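Local coordinates for cycloalternan-forming enzyme (Listeria monocytogenes serovar 1/2a, PDB 5F7U), which is a large multidomain protein of the glycosyl hydrolase family 31 type that binds glycans and magnesium ions and carries an E-set-like domain at its N-terminus, at residues Asp5-Ser10 against Ile40-Ile45. The protein carries 1 engineered substitution. Residues are numbered along the deposited sequence; the frame is centred on the assembly and turned at random.
Sequences DGEYHS and ITTWPI. With GLC (alpha-D-glucopyranose), chain E; GLC (alpha-D-glucopyranose), chain B.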
loop_
_atom_site.group_PDB
_atom_site.type_symbol
_atom_site.label_atom_id
_atom_site.label_comp_id
_atom_site.label_asym_id
_atom_site.label_seq_id
_atom_site.Cartn_x
_atom_site.Cartn_y
_atom_site.Cartn_z
ATOM N N ASP A 5 37.662 -31.534 -19.038
ATOM C CA ASP A 5 38.117 -31.369 -17.641
ATOM C C ASP A 5 36.974 -31.193 -16.627
ATOM O O ASP A 5 37.219 -30.888 -15.473
ATOM C CB ASP A 5 39.223 -30.304 -17.500
ATOM C CG ASP A 5 38.854 -28.980 -18.108
ATOM O OD1 ASP A 5 38.305 -28.140 -17.364
ATOM O OD2 ASP A 5 39.125 -28.763 -19.323
ATOM N N GLY A 6 35.733 -31.428 -17.043
ATOM C CA GLY A 6 34.676 -31.565 -16.050
ATOM C C GLY A 6 33.321 -32.029 -16.517
ATOM O O GLY A 6 33.088 -32.195 -17.712
ATOM N N GLU A 7 32.456 -32.262 -15.529
ATOM C CA GLU A 7 31.059 -32.631 -15.719
ATOM C C GLU A 7 30.275 -31.910 -14.634
ATOM O O GLU A 7 30.790 -31.701 -13.534
ATOM C CB GLU A 7 30.908 -34.159 -15.575
ATOM C CG GLU A 7 29.475 -34.720 -15.627
ATOM C CD GLU A 7 28.680 -34.534 -14.329
ATOM O OE1 GLU A 7 29.279 -34.277 -13.246
ATOM O OE2 GLU A 7 27.435 -34.613 -14.385
ATOM N N TYR A 8 29.014 -31.572 -14.920
ATOM C CA TYR A 8 28.159 -30.945 -13.922
ATOM C C TYR A 8 26.667 -31.173 -14.158
ATOM O O TYR A 8 26.173 -30.996 -15.266
ATOM C CB TYR A 8 28.491 -29.455 -13.856
ATOM C CG TYR A 8 27.710 -28.672 -12.838
ATOM C CD1 TYR A 8 28.139 -28.596 -11.514
ATOM C CD2 TYR A 8 26.541 -27.986 -13.206
ATOM C CE1 TYR A 8 27.421 -27.855 -10.587
ATOM C CE2 TYR A 8 25.818 -27.243 -12.276
ATOM C CZ TYR A 8 26.270 -27.177 -10.975
ATOM O OH TYR A 8 25.545 -26.442 -10.050
ATOM N N HIS A 9 25.974 -31.557 -13.087
ATOM C CA HIS A 9 24.518 -31.594 -13.041
ATOM C C HIS A 9 24.140 -31.173 -11.621
ATOM O O HIS A 9 24.837 -31.523 -10.671
ATOM C CB HIS A 9 23.978 -33.005 -13.371
ATOM C CG HIS A 9 22.535 -33.214 -12.995
ATOM N ND1 HIS A 9 21.485 -32.785 -13.778
ATOM C CD2 HIS A 9 21.978 -33.801 -11.909
ATOM C CE1 HIS A 9 20.341 -33.093 -13.191
ATOM N NE2 HIS A 9 20.614 -33.710 -12.051
ATOM N N SER A 10 23.076 -30.378 -11.500
ATOM C CA SER A 10 22.579 -29.966 -10.192
ATOM C C SER A 10 21.068 -29.842 -10.347
ATOM O O SER A 10 20.608 -28.931 -11.033
ATOM C CB SER A 10 23.204 -28.632 -9.766
ATOM O OG SER A 10 22.964 -28.402 -8.378
ATOM N N ILE A 40 22.701 -32.472 -18.292
ATOM C CA ILE A 40 24.087 -32.624 -17.813
ATOM C C ILE A 40 25.037 -31.889 -18.750
ATOM O O ILE A 40 24.838 -31.924 -19.962
ATOM C CB ILE A 40 24.450 -34.136 -17.790
ATOM C CG1 ILE A 40 23.443 -34.908 -16.915
ATOM C CG2 ILE A 40 25.895 -34.369 -17.331
ATOM C CD1 ILE A 40 23.375 -36.404 -17.249
ATOM N N THR A 41 26.075 -31.234 -18.207
ATOM C CA THR A 41 27.083 -30.602 -19.073
ATOM C C THR A 41 28.449 -31.225 -18.876
ATOM O O THR A 41 28.762 -31.706 -17.781
ATOM C CB THR A 41 27.137 -29.054 -18.921
ATOM O OG1 THR A 41 27.846 -28.454 -20.018
ATOM C CG2 THR A 41 27.760 -28.606 -17.606
ATOM N N THR A 42 29.224 -31.251 -19.959
ATOM C CA THR A 42 30.645 -31.598 -19.875
ATOM C C THR A 42 31.439 -30.526 -20.614
ATOM O O THR A 42 30.894 -29.828 -21.474
ATOM C CB THR A 42 30.926 -32.967 -20.526
ATOM O OG1 THR A 42 30.441 -32.967 -21.889
ATOM C CG2 THR A 42 30.245 -34.074 -19.722
ATOM N N TRP A 43 32.726 -30.407 -20.292
ATOM C CA TRP A 43 33.612 -29.473 -20.979
ATOM C C TRP A 43 35.038 -30.036 -20.913
ATOM O O TRP A 43 35.330 -30.792 -19.979
ATOM C CB TRP A 43 33.554 -28.083 -20.336
ATOM C CG TRP A 43 34.006 -28.052 -18.908
ATOM C CD1 TRP A 43 35.267 -27.736 -18.449
ATOM C CD2 TRP A 43 33.217 -28.347 -17.757
ATOM N NE1 TRP A 43 35.298 -27.816 -17.074
ATOM C CE2 TRP A 43 34.057 -28.189 -16.622
ATOM C CE3 TRP A 43 31.880 -28.740 -17.565
ATOM C CZ2 TRP A 43 33.598 -28.396 -15.312
ATOM C CZ3 TRP A 43 31.420 -28.954 -16.251
ATOM C CH2 TRP A 43 32.286 -28.783 -15.147
ATOM N N PRO A 44 35.912 -29.704 -21.868
ATOM C CA PRO A 44 35.578 -28.938 -23.074
ATOM C C PRO A 44 34.852 -29.815 -24.096
ATOM O O PRO A 44 34.685 -31.026 -23.866
ATOM C CB PRO A 44 36.962 -28.537 -23.611
ATOM C CG PRO A 44 37.828 -29.699 -23.241
ATOM C CD PRO A 44 37.322 -30.158 -21.896
ATOM N N ILE A 45 34.421 -29.213 -25.206
ATOM C CA ILE A 45 33.822 -29.972 -26.300
ATOM C C ILE A 45 34.895 -30.858 -26.927
ATOM O O ILE A 45 35.956 -30.370 -27.366
ATOM C CB ILE A 45 33.163 -29.062 -27.370
ATOM C CG1 ILE A 45 32.024 -28.220 -26.756
ATOM C CG2 ILE A 45 32.632 -29.896 -28.532
ATOM C CD1 ILE A 45 31.672 -26.993 -27.579
HETATM C C1 GLC E . 34.581 -24.159 -17.457
HETATM C C2 GLC E . 33.257 -24.693 -18.034
HETATM C C3 GLC E . 32.074 -24.368 -17.114
HETATM C C4 GLC E . 32.318 -24.877 -15.687
HETATM C C5 GLC E . 33.660 -24.341 -15.153
HETATM C C6 GLC E . 34.045 -24.971 -13.816
HETATM O O1 GLC E . 34.659 -22.734 -17.581
HETATM O O2 GLC E . 33.043 -24.178 -19.355
HETATM O O3 GLC E . 30.869 -24.946 -17.619
HETATM O O4 GLC E . 31.240 -24.436 -14.850
HETATM O O5 GLC E . 34.750 -24.552 -16.078
HETATM O O6 GLC E . 34.943 -24.089 -13.137
HETATM C C1 GLC B . 30.396 -25.534 -14.418
HETATM C C2 GLC B . 28.927 -25.105 -14.490
HETATM C C3 GLC B . 28.657 -24.053 -13.400
HETATM C C4 GLC B . 29.012 -24.603 -12.015
HETATM C C5 GLC B . 30.453 -25.145 -11.986
HETATM C C6 GLC B . 30.750 -25.893 -10.688
HETATM O O2 GLC B . 28.635 -24.601 -15.798
HETATM O O3 GLC B . 27.297 -23.614 -13.416
HETATM O O4 GLC B . 28.830 -23.569 -11.042
HETATM O O5 GLC B . 30.718 -26.031 -13.100
HETATM O O6 GLC B . 32.151 -25.819 -10.402
#
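Trp43 lays its indole flat over the backbone of Gly6: Gly6 CA stands 3.6 Å from the centroid of the six-membered ring and 20° off its normal, a CH-pi contact over the face. The indole reaches across because CG sits between the backbone N and the carbonyl carbon (chi1 62°), which folds the ring over the neighbouring strand; Gly6 CA is 3.4 Å from Trp43 CZ2. At the rim of the indole, Tyr8 CB lies in the ring plane, 3.8 Å from Trp43 CZ3. The Asp5 carboxylate stands nearly perpendicular to the ring, planes 83° apart, with OD1 3.0 Å from Trp43 NE1.

Backbone bonds fix this layout. Strands 6-8 and 40-43 run antiparallel, with Gly6-Trp43 and Tyr8-Thr41 as hydrogen-bonded pairs and Glu7-Thr42 as the non-hydrogen-bonded pair between them. Trp43 O is gripped twice: Asp5 N approaches on a lone pair at 2.6 Å, and Gly6 N donates at 3.0 Å, tilted from the carbonyl plane. Two residues facing one define a classic beta bulge.

On the face opposite Gly6, the indole carries one glucose (chain E), whose C2 is 3.5 Å above the ring plane; the second glucose (chain B) places C4 3.8 Å above the centre of the Tyr8 ring. On the sugar-facing side Thr41 OG1 bonds to Thr77 O and Asn76 ND2, and Asn76 OD1 also bonds to glucose. Glu7 and Thr42 lie on the face opposite Trp43 and Tyr8; Thr42 and Ile40 touch Val51 of strand 49-57. Glu7 OE2 meets Ile40 CG2, while the carboxylate is held by Ser108 and Thr96, and Thr42 OG1 bonds to Gln49 and Trp79. Two aromatic platforms on adjacent strands, each under a sugar, are characteristic of a carbohydrate-binding surface, here on the E-set-like N-terminal domain.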